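PDB 5I0F: glycoside hydrolase family 31 from Trueperella pyogenes, which probably degrades cycloalternan, breaking alpha-glucosidic bonds through a covalent glycosyl-enzyme intermediate, as expected of a retaining glycoside hydrolase. Local coordinates for residues A[194-199]-A[488-493]; A[232-237]-A[251-256]; A[388-393]-A[469-474]. All blocks are in the same frame, centred on the assembly; numbering follows the deposited sequence.

Contact 1 of 3, residues A[194-199]-A[488-493]; sequences SVVFEQ and GNNLYP. With GLC (alpha-D-glucopyranose), chain B.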
loop_
_atom_site.group_PDB
_atom_site.type_symbol
_atom_site.label_atom_id
_atom_site.label_comp_id
_atom_site.label_asym_id
_atom_site.label_seq_id
_atom_site.Cartn_x
_atom_site.Cartn_y
_atom_site.Cartn_z
ATOM N N SER A 194 -8.909 -0.718 8.014
ATOM C CA SER A 194 -8.652 -0.932 6.609
ATOM C C SER A 194 -8.941 0.342 5.832
ATOM O O SER A 194 -10.100 0.604 5.435
ATOM C CB SER A 194 -9.459 -2.130 6.080
ATOM O OG SER A 194 -8.844 -3.335 6.574
ATOM N N VAL A 195 -7.878 1.135 5.661
ATOM C CA VAL A 195 -7.883 2.368 4.879
ATOM C C VAL A 195 -6.557 2.427 4.127
ATOM O O VAL A 195 -5.502 2.163 4.701
ATOM C CB VAL A 195 -8.126 3.629 5.754
ATOM C CG1 VAL A 195 -7.025 3.876 6.783
ATOM C CG2 VAL A 195 -8.307 4.869 4.882
ATOM N N VAL A 196 -6.616 2.738 2.840
ATOM C CA VAL A 196 -5.403 2.804 2.037
ATOM C C VAL A 196 -4.585 3.993 2.581
ATOM O O VAL A 196 -5.120 5.090 2.787
ATOM C CB VAL A 196 -5.743 2.976 0.557
ATOM C CG1 VAL A 196 -4.511 3.302 -0.256
ATOM C CG2 VAL A 196 -6.460 1.733 0.029
ATOM N N PHE A 197 -3.315 3.759 2.888
ATOM C CA PHE A 197 -2.466 4.830 3.451
ATOM C C PHE A 197 -1.008 4.613 3.107
ATOM O O PHE A 197 -0.535 3.462 3.067
ATOM C CB PHE A 197 -2.636 4.923 4.979
ATOM C CG PHE A 197 -1.769 5.970 5.612
ATOM C CD1 PHE A 197 -2.024 7.314 5.391
ATOM C CD2 PHE A 197 -0.683 5.635 6.376
ATOM C CE1 PHE A 197 -1.236 8.299 5.954
ATOM C CE2 PHE A 197 0.125 6.619 6.940
ATOM C CZ PHE A 197 -0.142 7.962 6.715
ATOM N N GLU A 198 -0.298 5.705 2.854
ATOM C CA GLU A 198 1.138 5.641 2.630
ATOM C C GLU A 198 1.927 5.860 3.925
ATOM O O GLU A 198 2.189 6.995 4.314
ATOM C CB GLU A 198 1.608 6.632 1.565
ATOM C CG GLU A 198 3.043 6.314 1.159
ATOM C CD GLU A 198 3.927 7.509 0.852
ATOM O OE1 GLU A 198 3.440 8.534 0.324
ATOM O OE2 GLU A 198 5.148 7.371 1.101
ATOM N N GLN A 199 2.290 4.760 4.586
ATOM C CA GLN A 199 3.177 4.789 5.745
ATOM C C GLN A 199 4.588 4.588 5.241
ATOM O O GLN A 199 4.933 3.473 4.787
ATOM C CB GLN A 199 2.780 3.713 6.766
ATOM C CG GLN A 199 3.719 3.563 7.951
ATOM C CD GLN A 199 3.932 4.836 8.712
ATOM O OE1 GLN A 199 2.978 5.514 9.091
ATOM N NE2 GLN A 199 5.181 5.184 8.934
ATOM N N GLY A 488 -14.591 6.183 -3.107
ATOM C CA GLY A 488 -13.673 6.179 -4.241
ATOM C C GLY A 488 -12.195 6.215 -3.900
ATOM O O GLY A 488 -11.368 5.733 -4.682
ATOM N N ASN A 489 -11.858 6.782 -2.744
ATOM C CA ASN A 489 -10.449 6.967 -2.363
ATOM C C ASN A 489 -9.721 5.626 -2.094
ATOM O O ASN A 489 -8.586 5.471 -2.546
ATOM C CB ASN A 489 -10.303 7.935 -1.198
ATOM C CG ASN A 489 -10.820 9.344 -1.527
ATOM O OD1 ASN A 489 -11.124 9.667 -2.680
ATOM N ND2 ASN A 489 -10.958 10.160 -0.514
ATOM N N ASN A 490 -10.353 4.683 -1.388
ATOM C CA ASN A 490 -9.760 3.340 -1.204
ATOM C C ASN A 490 -9.747 2.520 -2.497
ATOM O O ASN A 490 -8.878 1.666 -2.708
ATOM C CB ASN A 490 -10.501 2.534 -0.142
ATOM C CG ASN A 490 -10.218 2.998 1.283
ATOM O OD1 ASN A 490 -9.124 3.472 1.610
ATOM N ND2 ASN A 490 -11.221 2.838 2.157
ATOM N N LEU A 491 -10.759 2.738 -3.323
ATOM C CA LEU A 491 -10.852 2.088 -4.614
ATOM C C LEU A 491 -9.795 2.553 -5.610
ATOM O O LEU A 491 -9.424 1.799 -6.521
ATOM C CB LEU A 491 -12.253 2.305 -5.199
ATOM C CG LEU A 491 -12.599 1.588 -6.507
ATOM C CD1 LEU A 491 -12.432 0.081 -6.411
ATOM C CD2 LEU A 491 -14.025 1.931 -6.918
ATOM N N TYR A 492 -9.302 3.781 -5.450
ATOM C CA TYR A 492 -8.390 4.403 -6.422
ATOM C C TYR A 492 -7.263 3.475 -6.929
ATOM O O TYR A 492 -7.057 3.362 -8.142
ATOM C CB TYR A 492 -7.775 5.700 -5.867
ATOM C CG TYR A 492 -7.149 6.510 -6.962
ATOM C CD1 TYR A 492 -5.867 6.244 -7.410
ATOM C CD2 TYR A 492 -7.878 7.504 -7.613
ATOM C CE1 TYR A 492 -5.312 6.938 -8.482
ATOM C CE2 TYR A 492 -7.331 8.216 -8.666
ATOM C CZ TYR A 492 -6.048 7.942 -9.097
ATOM O OH TYR A 492 -5.514 8.674 -10.143
ATOM N N PRO A 493 -6.505 2.855 -6.006
ATOM C CA PRO A 493 -5.389 2.045 -6.501
ATOM C C PRO A 493 -5.786 0.832 -7.336
ATOM O O PRO A 493 -4.995 0.408 -8.207
ATOM C CB PRO A 493 -4.641 1.651 -5.213
ATOM C CG PRO A 493 -5.628 1.789 -4.127
ATOM C CD PRO A 493 -6.457 2.980 -4.533
HETATM C C1 GLC B . 10.366 8.942 -0.514
HETATM C C2 GLC B . 10.243 7.492 -0.988
HETATM C C3 GLC B . 9.005 7.315 -1.858
HETATM C C4 GLC B . 7.773 7.752 -1.081
HETATM C C5 GLC B . 7.974 9.217 -0.685
HETATM C C6 GLC B . 6.797 9.796 0.082
HETATM O O2 GLC B . 11.429 7.120 -1.695
HETATM O O3 GLC B . 8.887 5.936 -2.244
HETATM O O4 GLC B . 6.586 7.569 -1.881
HETATM O O5 GLC B . 9.158 9.367 0.122
HETATM O O6 GLC B . 6.708 9.262 1.412
#
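Val196 meets Asn490 where a loop of the N-terminal beta region docks on the (beta/alpha)8 barrel of this family 31 enzyme. Segment 194-199 runs on from strand 191-194, an outermost strand of a six-stranded antiparallel sheet, and 488-493 belongs to helix 485-506, which follows the fourth barrel strand, 463-466.

The polar part is one backbone-to-side-chain hydrogen bond. Val196 N donates a hydrogen bond to Asn490 OD1 at 2.9 Å, and the N-H points almost straight at the oxygen (174°). The donor nevertheless sits 38° above the carbonyl plane of the amide, away from either lone pair. With Asn490 CG anti to its own carbonyl carbon (chi1 -74°), the amide leaves the flank of the helix and its end swings toward the loop. Its other end, ND2, donates to Thr233 O, so the amide ties two separate parts of the beta region to one helix and is fixed in its rotation.

Valine methyls flank the acceptor oxygen. Val196 directs its CB at the helix and slides past Asn490 in the opposite sense, bringing CG2 to 3.6 Å from Asn490 OD1. Val195 crosses Asn490 at about a right angle, its CG2 3.7 Å from OD1. The apolar contact is that of Val196 CG2 with Pro493 CG at 4.2 Å, further along a helix that is kinked here. Pro212 of strand 212-219 also packs on Val196.

Beyond the docking point the loop enters the sugar pocket, which His78, Asp532 and Arg516 help to build. There the glucose O4 gives Glu198 OE2 a weak hydrogen bond of 3.3 Å. The bond from the glucose O6 to Glu198 OE2 is very short, 2.5 Å.

Contact 2 of 3, residues A[232-237]-A[251-256]; sequences TTRRTW and EVDLGF. With CA (calcium ion), chain K.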
loop_
_atom_site.group_PDB
_atom_site.type_symbol
_atom_site.label_atom_id
_atom_site.label_comp_id
_atom_site.label_asym_id
_atom_site.label_seq_id
_atom_site.Cartn_x
_atom_site.Cartn_y
_atom_site.Cartn_z
ATOM N N THR A 232 -17.711 -3.319 1.061
ATOM C CA THR A 232 -17.683 -1.872 1.018
ATOM C C THR A 232 -16.272 -1.437 0.642
ATOM O O THR A 232 -15.317 -2.189 0.895
ATOM C CB THR A 232 -18.050 -1.255 2.378
ATOM O OG1 THR A 232 -18.133 0.172 2.242
ATOM C CG2 THR A 232 -17.009 -1.578 3.475
ATOM N N THR A 233 -16.158 -0.248 0.055
ATOM C CA THR A 233 -14.852 0.434 -0.104
ATOM C C THR A 233 -14.676 1.626 0.835
ATOM O O THR A 233 -13.673 2.344 0.757
ATOM C CB THR A 233 -14.579 0.849 -1.569
ATOM O OG1 THR A 233 -15.571 1.791 -1.989
ATOM C CG2 THR A 233 -14.595 -0.386 -2.497
ATOM N N ARG A 234 -15.619 1.816 1.754
ATOM C CA ARG A 234 -15.463 2.794 2.813
ATOM C C ARG A 234 -14.578 2.207 3.903
ATOM O O ARG A 234 -14.304 1.011 3.930
ATOM C CB ARG A 234 -16.822 3.220 3.390
ATOM C CG ARG A 234 -17.781 3.760 2.344
ATOM C CD ARG A 234 -18.949 4.531 2.956
ATOM N NE ARG A 234 -19.867 5.063 1.952
ATOM C CZ ARG A 234 -20.871 4.392 1.363
ATOM N NH1 ARG A 234 -21.117 3.103 1.628
ATOM N NH2 ARG A 234 -21.651 5.024 0.476
ATOM N N ARG A 235 -14.134 3.074 4.800
ATOM C CA ARG A 235 -13.247 2.680 5.873
ATOM C C ARG A 235 -13.969 1.765 6.851
ATOM O O ARG A 235 -15.164 1.942 7.101
ATOM C CB ARG A 235 -12.741 3.916 6.581
ATOM C CG ARG A 235 -11.669 3.660 7.613
ATOM C CD ARG A 235 -11.032 4.976 7.979
ATOM N NE ARG A 235 -9.907 4.851 8.903
ATOM C CZ ARG A 235 -9.239 5.900 9.376
ATOM N NH1 ARG A 235 -8.218 5.728 10.204
ATOM N NH2 ARG A 235 -9.619 7.146 9.054
ATOM N N THR A 236 -13.232 0.790 7.377
ATOM C CA THR A 236 -13.717 -0.121 8.398
ATOM C C THR A 236 -12.665 -0.265 9.478
ATOM O O THR A 236 -11.474 -0.099 9.218
ATOM C CB THR A 236 -14.058 -1.515 7.829
ATOM O OG1 THR A 236 -12.959 -2.012 7.056
ATOM C CG2 THR A 236 -15.280 -1.444 6.937
ATOM N N TRP A 237 -13.127 -0.575 10.686
ATOM C CA TRP A 237 -12.275 -0.769 11.857
ATOM C C TRP A 237 -12.623 -2.121 12.500
ATOM O O TRP A 237 -13.793 -2.584 12.433
ATOM C CB TRP A 237 -12.517 0.332 12.876
ATOM C CG TRP A 237 -12.163 1.736 12.487
ATOM C CD1 TRP A 237 -11.044 2.426 12.865
ATOM C CD2 TRP A 237 -12.957 2.648 11.736
ATOM N NE1 TRP A 237 -11.083 3.703 12.376
ATOM C CE2 TRP A 237 -12.250 3.869 11.678
ATOM C CE3 TRP A 237 -14.213 2.557 11.109
ATOM C CZ2 TRP A 237 -12.745 4.999 11.009
ATOM C CZ3 TRP A 237 -14.711 3.684 10.441
ATOM C CH2 TRP A 237 -13.978 4.890 10.401
ATOM N N GLU A 251 -16.640 -1.922 12.939
ATOM C CA GLU A 251 -17.267 -0.623 12.738
ATOM C C GLU A 251 -17.058 -0.207 11.275
ATOM O O GLU A 251 -15.980 -0.381 10.721
ATOM C CB GLU A 251 -16.692 0.394 13.715
ATOM C CG GLU A 251 -17.444 1.707 13.781
ATOM C CD GLU A 251 -17.194 2.500 15.071
ATOM O OE1 GLU A 251 -17.437 3.731 15.054
ATOM O OE2 GLU A 251 -16.764 1.915 16.092
ATOM N N VAL A 252 -18.108 0.333 10.666
ATOM C CA VAL A 252 -18.158 0.577 9.242
ATOM C C VAL A 252 -18.612 2.016 9.010
ATOM O O VAL A 252 -19.651 2.451 9.550
ATOM C CB VAL A 252 -19.163 -0.388 8.582
ATOM C CG1 VAL A 252 -19.203 -0.195 7.081
ATOM C CG2 VAL A 252 -18.850 -1.836 8.948
ATOM N N ASP A 253 -17.848 2.761 8.221
ATOM C CA ASP A 253 -18.287 4.088 7.750
ATOM C C ASP A 253 -19.426 3.904 6.742
ATOM O O ASP A 253 -19.382 2.994 5.901
ATOM C CB ASP A 253 -17.110 4.855 7.141
ATOM C CG ASP A 253 -17.515 6.176 6.529
ATOM O OD1 ASP A 253 -18.264 6.944 7.166
ATOM O OD2 ASP A 253 -17.099 6.468 5.375
ATOM N N LEU A 254 -20.452 4.751 6.845
ATOM C CA LEU A 254 -21.598 4.725 5.941
ATOM C C LEU A 254 -21.605 5.937 4.992
ATOM O O LEU A 254 -20.712 6.764 5.068
ATOM C CB LEU A 254 -22.890 4.655 6.749
ATOM C CG LEU A 254 -23.035 3.394 7.612
ATOM C CD1 LEU A 254 -24.288 3.489 8.467
ATOM C CD2 LEU A 254 -23.049 2.140 6.749
ATOM N N GLY A 255 -22.595 6.014 4.099
ATOM C CA GLY A 255 -22.708 7.093 3.068
ATOM C C GLY A 255 -22.829 8.549 3.538
ATOM O O GLY A 255 -22.623 8.859 4.718
ATOM N N PHE A 256 -23.129 9.451 2.601
ATOM C CA PHE A 256 -23.149 10.908 2.862
ATOM C C PHE A 256 -24.556 11.479 2.681
ATOM O O PHE A 256 -25.522 10.949 3.227
ATOM C CB PHE A 256 -22.177 11.620 1.914
ATOM C CG PHE A 256 -21.402 12.763 2.548
ATOM C CD1 PHE A 256 -22.029 13.701 3.387
ATOM C CD2 PHE A 256 -20.034 12.923 2.277
ATOM C CE1 PHE A 256 -21.301 14.751 3.946
ATOM C CE2 PHE A 256 -19.311 13.972 2.837
ATOM C CZ PHE A 256 -19.942 14.886 3.669
HETATM CA CA CA K . -18.980 8.256 5.022
HETATM O O HOH W 1 -20.056 1.344 3.649
HETATM O O HOH W 2 -14.637 5.810 4.098
HETATM O O HOH W 3 -20.500 8.769 6.991
HETATM O O HOH W 4 -20.061 10.177 3.911
HETATM O O HOH W 5 -17.109 9.538 5.571
#
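Thr236 and Val252 face each other as a non-hydrogen-bonded pair of an antiparallel beta hairpin, and Trp237 with Glu251 forms the next, hydrogen-bonded pair. The latter is joined by Trp237 N to Glu251 O at 2.9 Å and Glu251 N to Trp237 O at 3.0 Å; Asp253 N to Arg235 O, also 3.0 Å, carries the ladder to the strand end.

On one face Thr236 and Val252 lie side by side, their CG2 methyls 4.1 Å apart. On the other, Trp237 turns its ring edge to the opposite backbone, with CE3 3.5 Å from Glu251 O, while Arg235 CG lies over a face of the indole.

Past the strands Arg234, extended from CG to NE, runs across Asp253. Gly255 N lies over the centre of one face of the guanidinium, 3.5 Å above its plane. The guanidinium and the Asp253 carboxylate stand 86° apart without pairing, and Arg234 NE donates instead to Asp486. A water in the guanidinium plane links Arg234 NH1, Asp253 O and Thr232 OG1; that hydroxyl also closes an ST turn by accepting from Arg234 N.

At this end of the hairpin lies a seven-coordinate calcium site, completed by Asp486 and three waters. Asp253 binds the ion through both OD1 and OD2 at 2.6 Å, and Leu254 O binds it at 2.3 Å.

Contact 3 of 3, residues A[388-393]-A[469-474]; sequences QIPLQK and GEHAWG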
loop_
_atom_site.group_PDB
_atom_site.type_symbol
_atom_site.label_atom_id
_atom_site.label_comp_id
_atom_site.label_asym_id
_atom_site.label_seq_id
_atom_site.Cartn_x
_atom_site.Cartn_y
_atom_site.Cartn_z
ATOM N N GLN A 388 5.756 4.926 -12.981
ATOM C CA GLN A 388 4.629 5.848 -13.122
ATOM C C GLN A 388 4.108 6.259 -11.765
ATOM O O GLN A 388 4.355 5.565 -10.758
ATOM C CB GLN A 388 3.505 5.173 -13.900
ATOM C CG GLN A 388 3.835 4.925 -15.368
ATOM C CD GLN A 388 3.809 6.190 -16.187
ATOM O OE1 GLN A 388 2.778 6.556 -16.721
ATOM N NE2 GLN A 388 4.943 6.855 -16.307
ATOM N N ILE A 389 3.359 7.373 -11.757
ATOM C CA ILE A 389 2.670 7.892 -10.583
ATOM C C ILE A 389 1.288 8.426 -11.078
ATOM O O ILE A 389 1.228 9.017 -12.179
ATOM C CB ILE A 389 3.509 9.018 -9.928
ATOM C CG1 ILE A 389 2.897 9.544 -8.634
ATOM C CG2 ILE A 389 3.669 10.203 -10.873
ATOM C CD1 ILE A 389 3.094 8.634 -7.476
ATOM N N PRO A 390 0.197 8.222 -10.312
ATOM C CA PRO A 390 -1.123 8.707 -10.788
ATOM C C PRO A 390 -1.379 10.136 -10.298
ATOM O O PRO A 390 -2.334 10.397 -9.560
ATOM C CB PRO A 390 -2.086 7.711 -10.166
ATOM C CG PRO A 390 -1.455 7.353 -8.852
ATOM C CD PRO A 390 0.044 7.546 -9.000
ATOM N N LEU A 391 -0.474 11.025 -10.691
ATOM C CA LEU A 391 -0.479 12.440 -10.340
ATOM C C LEU A 391 0.095 13.251 -11.504
ATOM O O LEU A 391 0.923 12.761 -12.269
ATOM C CB LEU A 391 0.338 12.734 -9.084
ATOM C CG LEU A 391 -0.220 12.171 -7.757
ATOM C CD1 LEU A 391 0.790 12.321 -6.630
ATOM C CD2 LEU A 391 -1.533 12.851 -7.384
ATOM N N GLN A 392 -0.341 14.503 -11.612
ATOM C CA GLN A 392 0.135 15.396 -12.659
ATOM C C GLN A 392 0.629 16.632 -11.934
ATOM O O GLN A 392 -0.193 17.397 -11.389
ATOM C CB GLN A 392 -0.990 15.753 -13.618
ATOM C CG GLN A 392 -0.564 16.675 -14.757
ATOM C CD GLN A 392 0.193 15.961 -15.869
ATOM O OE1 GLN A 392 -0.275 14.959 -16.406
ATOM N NE2 GLN A 392 1.338 16.499 -16.245
ATOM N N LYS A 393 1.944 16.815 -11.903
ATOM C CA LYS A 393 2.529 17.967 -11.219
ATOM C C LYS A 393 1.966 19.274 -11.774
ATOM O O LYS A 393 1.637 19.365 -12.950
ATOM C CB LYS A 393 4.042 18.002 -11.356
ATOM C CG LYS A 393 4.818 16.925 -10.619
ATOM C CD LYS A 393 6.302 17.050 -10.949
ATOM C CE LYS A 393 7.173 16.262 -9.975
ATOM N NZ LYS A 393 8.632 16.461 -10.197
ATOM N N GLY A 469 -0.751 5.973 -5.508
ATOM C CA GLY A 469 -2.183 5.666 -5.540
ATOM C C GLY A 469 -2.941 5.934 -4.241
ATOM O O GLY A 469 -4.173 5.761 -4.204
ATOM N N GLU A 470 -2.226 6.385 -3.203
ATOM C CA GLU A 470 -2.802 6.620 -1.855
ATOM C C GLU A 470 -3.149 8.089 -1.619
ATOM O O GLU A 470 -3.463 8.455 -0.507
ATOM C CB GLU A 470 -1.826 6.198 -0.754
ATOM C CG GLU A 470 -1.087 4.882 -1.003
ATOM C CD GLU A 470 0.232 5.006 -1.770
ATOM O OE1 GLU A 470 0.629 6.125 -2.208
ATOM O OE2 GLU A 470 0.906 3.955 -1.936
ATOM N N HIS A 471 -3.179 8.911 -2.662
ATOM C CA HIS A 471 -3.096 10.368 -2.501
ATOM C C HIS A 471 -4.430 11.070 -2.219
ATOM O O HIS A 471 -4.441 12.237 -1.793
ATOM C CB HIS A 471 -2.479 10.983 -3.764
ATOM C CG HIS A 471 -1.347 10.176 -4.326
ATOM N ND1 HIS A 471 -0.118 10.092 -3.705
ATOM C CD2 HIS A 471 -1.274 9.387 -5.420
ATOM C CE1 HIS A 471 0.666 9.293 -4.397
ATOM N NE2 HIS A 471 -0.007 8.858 -5.446
ATOM N N ALA A 472 -5.548 10.389 -2.458
ATOM C CA ALA A 472 -6.878 11.038 -2.357
ATOM C C ALA A 472 -7.331 11.048 -0.915
ATOM O O ALA A 472 -7.588 9.978 -0.354
ATOM C CB ALA A 472 -7.902 10.302 -3.202
ATOM N N TRP A 473 -7.426 12.243 -0.324
ATOM C CA TRP A 473 -8.006 12.424 0.998
ATOM C C TRP A 473 -9.179 13.390 0.870
ATOM O O TRP A 473 -9.037 14.468 0.304
ATOM C CB TRP A 473 -7.006 13.026 1.975
ATOM C CG TRP A 473 -5.757 12.246 2.286
ATOM C CD1 TRP A 473 -5.520 10.905 2.088
ATOM C CD2 TRP A 473 -4.582 12.769 2.888
ATOM N NE1 TRP A 473 -4.247 10.583 2.510
ATOM C CE2 TRP A 473 -3.655 11.715 3.007
ATOM C CE3 TRP A 473 -4.216 14.038 3.334
ATOM C CZ2 TRP A 473 -2.389 11.898 3.571
ATOM C CZ3 TRP A 473 -2.956 14.220 3.892
ATOM C CH2 TRP A 473 -2.053 13.153 3.990
ATOM N N GLY A 474 -10.326 13.020 1.427
ATOM C CA GLY A 474 -11.513 13.875 1.412
ATOM C C GLY A 474 -12.725 13.008 1.194
ATOM O O GLY A 474 -12.869 12.392 0.132
#
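Leu391 sits squarely on the His471 ring: its CD1 lies 3.6 Å from the ring centroid and 1° off the normal, a CH-pi contact over the middle of one face. The other two partners gather at NE2. Ile389 CD1 approaches His471 NE2 obliquely at 3.7 Å, and Pro390 CD comes in at the ring edge, 3.8 Å from the same nitrogen. The imidazole thus fits into a corner of three aliphatic side chains, Leu391 over its face, Pro390 at its edge and Ile389 oblique to it. Pro390 CG also touches the backbone, 3.7 Å from Gly469 N.

What sets up the corner is a tight bend. Pro390 is the centre of an inverse gamma turn, closed by a weak bond from Leu391 N to Ile389 O. Leu391 CG then stands anti to its carbonyl carbon (chi1 -68°), which hangs the isobutyl group over the imidazole. On the other side, His471 O accepts from Tyr424 OH, and Glu470 forms a salt bridge with Arg516 of the sugar pocket.

Both segments are loops at the C-terminal ends of neighbouring barrel strands, where a (beta/alpha)8 enzyme builds its active site, and the side chain of Ile389 lies about 6 Å from a bound beta-D-glucopyranose. Strands 383-388 and 463-466 run side by side beneath them, and helix 485-506 backs the turn, with Tyr492 and Tyr496 packed against Pro390.

Overall arrangement
Helix 485-506 links the three sites. Contacts 1 and 3 are buried near the heart of the chain, and both touch this helix: 488-493 is part of it, and Asn489 ND2 reaches Gly474 O of contact 3. Contact 2 is only partly buried, farther out, and meets contact 1 through Ser194 N to Thr236 O as well as through Asn490. The chemistry follows position: strand ladder, calcium and ordered waters at the periphery, a single hydrogen bond to a side-chain amide, set among methyls, at the interface between beta region and barrel, and mainly aliphatic packing on an imidazole between barrel loops. Contacts 2 and 3 do not touch; their centres are 21 Å apart.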